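Local structure of PKS (Streptomyces albus, 4OQJ) at residues A[246-252]-A[332-337]; A[237-243]-A[252-256]; A[362-368]-A[394-398]. The protein probably acts as a modular polyketide synthase of oxazolomycin biosynthesis, whose ketosynthase domain would extend the growing chain with carrier-protein-bound acyl units. All blocks are in the same frame, centred on the assembly; numbering follows the deposited sequence.

Contact 1: residues A[246-252]-A[332-337]; sequences AFDAKAQ and ATPLGD
In the HGTxTxxGD signature of the ketosynthases, here closed by Asp337 near the head of helix 336-348, the aspartate carboxylate is the polar centre of the contact with Phe247 and its loop. Phe247 N donates to Asp337 OD2 over 2.7 Å with an N-H...O angle of 152°, coming from above the carboxylate plane, 46° out of it. The same oxygen takes a hydrogen from a bridging water, whose other hydrogen goes to Asp248 O, tying the carboxylate to the loop at a second point. Asp337 OD1 receives a weak bond from Ala332 N, so both oxygens have donors. The first torsion of Asp337 (chi1 -80°) sets CG beside its own N and opposite the carbonyl carbon, with the carboxylate turned back toward the loop. The Phe247 ring lies obliquely against this group, CD1 being 4.0 Å from Asp337 CG.

Small side chains pack alongside. Ala332 CB rests 3.6 Å from Ala246 N and also meets Ala251 CB at 4.2 Å, while Ala251 CB sits 3.3 Å from Ala332 O. On the more exposed side, the Pro334 ring touches Ala251 O through CG, at 3.5 Å. Thr333 OG1 caps the turn into the helix by accepting from Gly336 N at 2.8 Å. On the other segment, Asp248 OD2 accepts from Lys250 N in an Asx turn, and its OD1 takes Glu400 N and Ala401 N. The loop leading to strand 259-267 is thus fastened between the start of helix 336-348 and the chain around 400-403.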
loop_
_atom_site.group_PDB
_atom_site.type_symbol
_atom_site.label_atom_id
_atom_site.label_comp_id
_atom_site.label_asym_id
_atom_site.label_seq_id
_atom_site.Cartn_x
_atom_site.Cartn_y
_atom_site.Cartn_z
ATOM N N ALA A 246 15.373 22.157 -15.166
ATOM C CA ALA A 246 15.755 20.759 -15.252
ATOM C C ALA A 246 16.700 20.495 -16.421
ATOM O O ALA A 246 16.400 20.841 -17.571
ATOM C CB ALA A 246 14.508 19.873 -15.375
ATOM N N PHE A 247 17.834 19.881 -16.085
ATOM C CA PHE A 247 18.866 19.417 -17.026
ATOM C C PHE A 247 19.715 20.543 -17.607
ATOM O O PHE A 247 20.666 20.294 -18.356
ATOM C CB PHE A 247 18.215 18.594 -18.137
ATOM C CG PHE A 247 17.373 17.473 -17.605
ATOM C CD1 PHE A 247 17.960 16.472 -16.844
ATOM C CD2 PHE A 247 16.013 17.433 -17.826
ATOM C CE1 PHE A 247 17.204 15.439 -16.324
ATOM C CE2 PHE A 247 15.246 16.398 -17.308
ATOM C CZ PHE A 247 15.845 15.406 -16.554
ATOM N N ASP A 248 19.394 21.772 -17.221
ATOM C CA ASP A 248 20.115 22.953 -17.690
ATOM C C ASP A 248 21.400 23.167 -16.903
ATOM O O ASP A 248 21.534 22.698 -15.773
ATOM C CB ASP A 248 19.223 24.189 -17.573
ATOM C CG ASP A 248 19.849 25.433 -18.181
ATOM O OD1 ASP A 248 19.674 25.649 -19.396
ATOM O OD2 ASP A 248 20.498 26.201 -17.441
ATOM N N ALA A 249 22.339 23.897 -17.496
ATOM C CA ALA A 249 23.620 24.156 -16.841
ATOM C C ALA A 249 23.433 24.991 -15.577
ATOM O O ALA A 249 24.240 24.911 -14.648
ATOM C CB ALA A 249 24.572 24.850 -17.805
ATOM N N LYS A 250 22.361 25.783 -15.541
ATOM C CA LYS A 250 22.080 26.645 -14.397
ATOM C C LYS A 250 21.104 25.992 -13.417
ATOM O O LYS A 250 20.542 26.670 -12.558
ATOM C CB LYS A 250 21.536 27.995 -14.881
ATOM C CG LYS A 250 22.544 28.755 -15.745
ATOM C CD LYS A 250 21.972 30.012 -16.380
ATOM C CE LYS A 250 23.007 30.647 -17.309
ATOM N NZ LYS A 250 22.861 32.124 -17.445
ATOM N N ALA A 251 20.910 24.680 -13.539
ATOM C CA ALA A 251 20.042 23.953 -12.613
ATOM C C ALA A 251 20.438 24.239 -11.166
ATOM O O ALA A 251 21.589 24.032 -10.788
ATOM C CB ALA A 251 20.103 22.454 -12.888
ATOM N N GLN A 252 19.485 24.723 -10.370
ATOM C CA GLN A 252 19.734 24.995 -8.958
ATOM C C GLN A 252 18.567 24.572 -8.068
ATOM O O GLN A 252 18.358 25.147 -7.001
ATOM C CB GLN A 252 20.015 26.478 -8.744
ATOM C CG GLN A 252 21.399 26.928 -9.137
ATOM C CD GLN A 252 21.631 28.389 -8.777
ATOM O OE1 GLN A 252 21.004 29.293 -9.342
ATOM N NE2 GLN A 252 22.510 28.624 -7.811
ATOM N N ALA A 332 15.982 19.104 -11.096
ATOM C CA ALA A 332 16.937 20.168 -11.427
ATOM C C ALA A 332 17.994 20.441 -10.352
ATOM O O ALA A 332 18.411 21.587 -10.169
ATOM C CB ALA A 332 16.177 21.478 -11.746
ATOM N N THR A 333 18.440 19.412 -9.639
ATOM C CA THR A 333 19.555 19.591 -8.717
ATOM C C THR A 333 20.849 19.285 -9.468
ATOM O O THR A 333 20.861 18.398 -10.321
ATOM C CB THR A 333 19.451 18.689 -7.468
ATOM O OG1 THR A 333 19.659 17.320 -7.836
ATOM C CG2 THR A 333 18.095 18.833 -6.812
ATOM N N PRO A 334 21.938 20.022 -9.165
ATOM C CA PRO A 334 23.236 19.783 -9.814
ATOM C C PRO A 334 23.737 18.349 -9.660
ATOM O O PRO A 334 24.371 17.828 -10.570
ATOM C CB PRO A 334 24.174 20.754 -9.095
ATOM C CG PRO A 334 23.303 21.831 -8.614
ATOM C CD PRO A 334 21.991 21.189 -8.266
ATOM N N LEU A 335 23.460 17.725 -8.524
ATOM C CA LEU A 335 23.891 16.351 -8.297
ATOM C C LEU A 335 22.919 15.373 -8.941
ATOM O O LEU A 335 23.334 14.404 -9.571
ATOM C CB LEU A 335 24.009 16.056 -6.799
ATOM N N GLY A 336 21.626 15.643 -8.794
ATOM C CA GLY A 336 20.595 14.685 -9.155
ATOM C C GLY A 336 20.380 14.532 -10.647
ATOM O O GLY A 336 20.117 13.435 -11.109
ATOM N N ASP A 337 20.481 15.621 -11.404
ATOM C CA ASP A 337 20.223 15.555 -12.843
ATOM C C ASP A 337 21.204 14.609 -13.582
ATOM O O ASP A 337 20.762 13.741 -14.338
ATOM C CB ASP A 337 20.267 16.963 -13.458
ATOM C CG ASP A 337 18.957 17.765 -13.235
ATOM O OD1 ASP A 337 18.012 17.273 -12.570
ATOM O OD2 ASP A 337 18.879 18.909 -13.736
HETATM O O HOH W 1 21.046 19.967 -14.794
#

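Contact 2: residues A[237-243]-A[252-256]; sequences IFSPDGH and QGTVI
Thr254 O takes up Ser239 N at 2.8 Å (N-H...O 160°) and is also approached by the CA-H of Phe238, with CA 3.2 Å away. Thr254 N in turn donates to Ile237 O over 2.8 Å, in the carbonyl plane. Thr254 is therefore bonded to the residues on both sides of Phe238, forming a single, isolated beta bridge. It joins two parts of the long loop between strands 230-231 and 259-267 of the thiolase-type ketosynthase fold.

The Phe238 ring turns its edge to this bridge: Thr254 O lies in the ring plane, and CE1 meets Ile256 CD1 at 4.0 Å. Ile237 CG2 lies over one ring face toward its rim. Phe238 CG stands beside the backbone N and opposite the carbonyl carbon (chi1 -57°), which carries the ring over to Ile256. Ile237 and Thr254 run side by side in the same direction, with CD1 and CG2 in contact. At the other end the Pro240 ring crosses the extended Gln252 chain at about a right angle, its CD 3.7 Å from Gln252 CB and its CG against the amide.

Beyond the bridge, residues 239-243 are held from within. Asp241 OD1 accepts from His243 N at 3.0 Å, an Asx turn in which the donor stands well above the carboxylate plane. Asp241 OD2 forms a salt bridge with Arg245, and His243 ND1 is bonded to Glu50. Back across the contact, the CA-H of Ser239 approaches Gln252 O, with CA 3.2 Å from that oxygen.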
loop_
_atom_site.group_PDB
_atom_site.type_symbol
_atom_site.label_atom_id
_atom_site.label_comp_id
_atom_site.label_asym_id
_atom_site.label_seq_id
_atom_site.Cartn_x
_atom_site.Cartn_y
_atom_site.Cartn_z
ATOM N N ILE A 237 16.722 21.322 -1.604
ATOM C CA ILE A 237 16.399 21.056 -3.000
ATOM C C ILE A 237 15.811 22.277 -3.727
ATOM O O ILE A 237 15.573 22.231 -4.931
ATOM C CB ILE A 237 15.399 19.871 -3.088
ATOM C CG1 ILE A 237 15.254 19.356 -4.532
ATOM C CG2 ILE A 237 14.048 20.276 -2.496
ATOM C CD1 ILE A 237 14.234 18.249 -4.701
ATOM N N PHE A 238 15.593 23.369 -3.001
ATOM C CA PHE A 238 14.762 24.464 -3.512
ATOM C C PHE A 238 15.590 25.550 -4.181
ATOM O O PHE A 238 16.646 25.950 -3.675
ATOM C CB PHE A 238 13.930 25.067 -2.378
ATOM C CG PHE A 238 13.056 24.066 -1.678
ATOM C CD1 PHE A 238 12.211 23.240 -2.403
ATOM C CD2 PHE A 238 13.095 23.938 -0.302
ATOM C CE1 PHE A 238 11.410 22.312 -1.764
ATOM C CE2 PHE A 238 12.301 23.012 0.344
ATOM C CZ PHE A 238 11.458 22.198 -0.385
ATOM N N SER A 239 15.099 26.038 -5.310
ATOM C CA SER A 239 15.878 26.959 -6.114
ATOM C C SER A 239 15.853 28.370 -5.543
ATOM O O SER A 239 14.941 28.716 -4.790
ATOM C CB SER A 239 15.371 26.977 -7.553
ATOM O OG SER A 239 14.226 27.783 -7.669
ATOM N N PRO A 240 16.861 29.185 -5.907
ATOM C CA PRO A 240 16.989 30.557 -5.412
ATOM C C PRO A 240 16.054 31.561 -6.074
ATOM O O PRO A 240 15.948 32.676 -5.562
ATOM C CB PRO A 240 18.448 30.920 -5.749
ATOM C CG PRO A 240 19.104 29.655 -6.165
ATOM C CD PRO A 240 18.033 28.807 -6.720
ATOM N N ASP A 241 15.412 31.185 -7.178
ATOM C CA ASP A 241 14.583 32.108 -7.956
ATOM C C ASP A 241 13.177 31.584 -8.269
ATOM O O ASP A 241 12.440 32.204 -9.031
ATOM C CB ASP A 241 15.284 32.448 -9.267
ATOM C CG ASP A 241 15.620 31.216 -10.093
ATOM O OD1 ASP A 241 15.174 30.092 -9.741
ATOM O OD2 ASP A 241 16.321 31.383 -11.114
ATOM N N GLY A 242 12.806 30.443 -7.702
ATOM C CA GLY A 242 11.480 29.889 -7.940
ATOM C C GLY A 242 11.324 29.180 -9.279
ATOM O O GLY A 242 10.244 28.684 -9.608
ATOM N N HIS A 243 12.392 29.145 -10.067
ATOM C CA HIS A 243 12.385 28.432 -11.341
ATOM C C HIS A 243 13.056 27.069 -11.191
ATOM O O HIS A 243 14.013 26.918 -10.433
ATOM C CB HIS A 243 13.095 29.246 -12.422
ATOM C CG HIS A 243 12.446 30.563 -12.704
ATOM N ND1 HIS A 243 11.265 30.672 -13.408
ATOM C CD2 HIS A 243 12.801 31.827 -12.370
ATOM C CE1 HIS A 243 10.922 31.944 -13.496
ATOM N NE2 HIS A 243 11.837 32.666 -12.874
ATOM N N GLN A 252 19.485 24.723 -10.370
ATOM C CA GLN A 252 19.734 24.995 -8.958
ATOM C C GLN A 252 18.567 24.572 -8.068
ATOM O O GLN A 252 18.358 25.147 -7.001
ATOM C CB GLN A 252 20.015 26.478 -8.744
ATOM C CG GLN A 252 21.399 26.928 -9.137
ATOM C CD GLN A 252 21.631 28.389 -8.777
ATOM O OE1 GLN A 252 21.004 29.293 -9.342
ATOM N NE2 GLN A 252 22.510 28.624 -7.811
ATOM N N GLY A 253 17.817 23.560 -8.492
ATOM C CA GLY A 253 16.734 23.042 -7.679
ATOM C C GLY A 253 15.347 23.410 -8.167
ATOM O O GLY A 253 15.161 23.880 -9.292
ATOM N N THR A 254 14.360 23.196 -7.306
ATOM C CA THR A 254 12.969 23.212 -7.738
ATOM C C THR A 254 12.168 24.066 -6.764
ATOM O O THR A 254 12.740 24.734 -5.913
ATOM C CB THR A 254 12.412 21.761 -7.834
ATOM O OG1 THR A 254 11.129 21.750 -8.468
ATOM C CG2 THR A 254 12.298 21.116 -6.458
ATOM N N VAL A 255 10.854 24.072 -6.927
ATOM C CA VAL A 255 9.936 24.775 -6.034
ATOM C C VAL A 255 8.881 23.779 -5.620
ATOM O O VAL A 255 8.346 23.062 -6.456
ATOM C CB VAL A 255 9.238 25.970 -6.703
ATOM C CG1 VAL A 255 8.444 26.771 -5.676
ATOM C CG2 VAL A 255 10.230 26.835 -7.347
ATOM N N ILE A 256 8.561 23.717 -4.359
ATOM C CA ILE A 256 7.525 22.857 -3.896
ATOM C C ILE A 256 6.205 23.337 -4.438
ATOM O O ILE A 256 5.977 24.495 -4.475
ATOM C CB ILE A 256 7.522 22.733 -2.378
ATOM C CG1 ILE A 256 7.059 21.346 -2.013
ATOM C CG2 ILE A 256 6.768 23.856 -1.703
ATOM C CD1 ILE A 256 8.056 20.352 -2.509
HETATM O O HOH W 2 19.841 25.789 -4.689
#

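Contact 3: residues A[362-368]-A[394-398]; sequences LGSVKTN and VPSLC
Thr367 crosses Leu397 at a slant, its CB and both branches laid against the leucine backbone. OG1 works in two directions. It accepts from Leu397 N over 2.9 Å in a nearly straight bond (N-H...O 164°). It also donates to Ser364 O at 2.8 Å, arriving nearly along the C=O axis. Both bonds fix the hydroxyl's rotation. With chi1 68° OG1 sits between the backbone N and the carbonyl carbon, close enough to its own helical turn to reach Ser364 O, which also receives Thr367 N. The methyl CG2 lies 3.5 Å from Leu397 O.

One residue earlier, Ser396 reaches back to the end of strand 360-363: its OG, anti to the backbone N (chi1 -167°), accepts from Ser364 N at 3.1 Å and lies 3.5 Å from Gly363 CA. Ser364 in turn puts its own hydroxyl to work at the helix start, where OG accepts from Lys366 N; that oxygen is also bonded to Gly330 O.

Asn368 stands across the leucine at about a right angle, with ND2 3.4 Å from Leu397 CD1. A water connects its amide to Pro395 O, accepting from ND2 at 2.9 Å, while ND2 also donates to Arg49 O. The ND2 end of the amide is therefore held; a second water bound to Pro395 O lies doubtfully close to OD1.

Around the contact, Val365 packs on helices 38-46 and 376-390, and Lys366 NZ donates to His329 O. The sequence Lys366-Thr367-Asn368 opens the KTNxGH signature, which in related ketosynthases ends in an active-site histidine; here the threonine and asparagine anchor that short helix to the loop following strand 392-393.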
loop_
_atom_site.group_PDB
_atom_site.type_symbol
_atom_site.label_atom_id
_atom_site.label_comp_id
_atom_site.label_asym_id
_atom_site.label_seq_id
_atom_site.Cartn_x
_atom_site.Cartn_y
_atom_site.Cartn_z
ATOM N N LEU A 362 13.315 13.732 -23.526
ATOM C CA LEU A 362 13.372 13.738 -22.074
ATOM C C LEU A 362 12.805 15.064 -21.580
ATOM O O LEU A 362 13.093 16.113 -22.151
ATOM C CB LEU A 362 14.823 13.547 -21.608
ATOM C CG LEU A 362 15.123 13.400 -20.124
ATOM C CD1 LEU A 362 14.629 12.064 -19.594
ATOM C CD2 LEU A 362 16.634 13.555 -19.885
ATOM N N GLY A 363 11.991 15.031 -20.531
ATOM C CA GLY A 363 11.405 16.258 -20.023
ATOM C C GLY A 363 11.004 16.149 -18.570
ATOM O O GLY A 363 11.049 15.062 -17.993
ATOM N N SER A 364 10.614 17.276 -17.978
ATOM C CA SER A 364 10.119 17.284 -16.605
ATOM C C SER A 364 9.002 18.303 -16.396
ATOM O O SER A 364 9.206 19.506 -16.609
ATOM C CB SER A 364 11.242 17.590 -15.623
ATOM O OG SER A 364 10.690 17.683 -14.311
ATOM N N VAL A 365 7.830 17.826 -15.978
ATOM C CA VAL A 365 6.705 18.712 -15.667
ATOM C C VAL A 365 6.999 19.569 -14.431
ATOM O O VAL A 365 6.316 20.560 -14.171
ATOM C CB VAL A 365 5.404 17.926 -15.446
ATOM C CG1 VAL A 365 5.402 17.179 -14.081
ATOM C CG2 VAL A 365 4.201 18.834 -15.581
ATOM N N LYS A 366 8.015 19.205 -13.660
ATOM C CA LYS A 366 8.400 20.062 -12.546
ATOM C C LYS A 366 8.848 21.443 -13.064
ATOM O O LYS A 366 8.800 22.415 -12.319
ATOM C CB LYS A 366 9.494 19.407 -11.707
ATOM C CG LYS A 366 8.973 18.157 -10.967
ATOM C CD LYS A 366 9.969 17.626 -9.969
ATOM C CE LYS A 366 9.396 16.426 -9.210
ATOM N NZ LYS A 366 8.990 15.350 -10.145
ATOM N N THR A 367 9.227 21.537 -14.343
ATOM C CA THR A 367 9.627 22.831 -14.921
ATOM C C THR A 367 8.407 23.721 -15.188
ATOM O O THR A 367 8.540 24.947 -15.264
ATOM C CB THR A 367 10.427 22.676 -16.242
ATOM O OG1 THR A 367 9.574 22.172 -17.285
ATOM C CG2 THR A 367 11.627 21.759 -16.053
ATOM N N ASN A 368 7.232 23.108 -15.329
ATOM C CA ASN A 368 5.983 23.860 -15.481
ATOM C C ASN A 368 5.401 24.241 -14.118
ATOM O O ASN A 368 5.123 25.410 -13.859
ATOM C CB ASN A 368 4.916 23.058 -16.256
ATOM C CG ASN A 368 5.372 22.608 -17.627
ATOM O OD1 ASN A 368 6.029 21.574 -17.784
ATOM N ND2 ASN A 368 4.979 23.361 -18.640
ATOM N N VAL A 394 5.616 18.017 -25.990
ATOM C CA VAL A 394 5.580 19.372 -25.450
ATOM C C VAL A 394 6.924 19.743 -24.807
ATOM O O VAL A 394 7.727 18.865 -24.490
ATOM C CB VAL A 394 4.457 19.554 -24.404
ATOM C CG1 VAL A 394 3.083 19.202 -24.993
ATOM C CG2 VAL A 394 4.747 18.718 -23.145
ATOM N N PRO A 395 7.174 21.052 -24.617
ATOM C CA PRO A 395 8.465 21.503 -24.098
ATOM C C PRO A 395 8.708 21.141 -22.642
ATOM O O PRO A 395 7.771 21.069 -21.840
ATOM C CB PRO A 395 8.395 23.029 -24.237
ATOM C CG PRO A 395 7.333 23.294 -25.223
ATOM C CD PRO A 395 6.339 22.187 -25.042
ATOM N N SER A 396 9.978 20.903 -22.335
ATOM C CA SER A 396 10.495 20.963 -20.981
ATOM C C SER A 396 11.073 22.372 -20.841
ATOM O O SER A 396 11.833 22.810 -21.696
ATOM C CB SER A 396 11.552 19.877 -20.761
ATOM O OG SER A 396 11.850 19.714 -19.384
ATOM N N LEU A 397 10.693 23.099 -19.795
ATOM C CA LEU A 397 10.957 24.538 -19.739
ATOM C C LEU A 397 12.280 24.897 -19.060
ATOM O O LEU A 397 12.904 24.063 -18.402
ATOM C CB LEU A 397 9.798 25.242 -19.018
ATOM C CG LEU A 397 8.412 24.992 -19.635
ATOM C CD1 LEU A 397 7.330 25.801 -18.935
ATOM C CD2 LEU A 397 8.388 25.265 -21.139
ATOM N N CYS A 398 12.695 26.149 -19.251
ATOM C CA CYS A 398 13.907 26.697 -18.642
ATOM C C CYS A 398 15.162 25.925 -19.049
ATOM O O CYS A 398 16.131 25.856 -18.289
ATOM C CB CYS A 398 13.773 26.713 -17.112
ATOM S SG CYS A 398 12.348 27.663 -16.497
HETATM O O HOH W 3 5.507 22.691 -21.463
HETATM O O HOH W 4 7.118 19.951 -19.385
#

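Contacts 1 and 3 are largely buried, whereas contact 2 is only partly buried. Contacts 1 and 2 share Gln252 and both draw on the loop before strand 259-267; Ala332 O of contact 1 is a probable acceptor for Gly253 N of contact 2, at 2.7 Å. Contact 3 meets contact 1 by packing, Ala246 CB lying 3.5 Å from Thr367 CG2, but does not touch contact 2. The chemistry differs accordingly: a buried carboxylate and water join loop to helix in contact 1, backbone bonds pair loop with loop in contact 2, and hydroxyls and bridging waters join strand end and helix to a loop in contact 3.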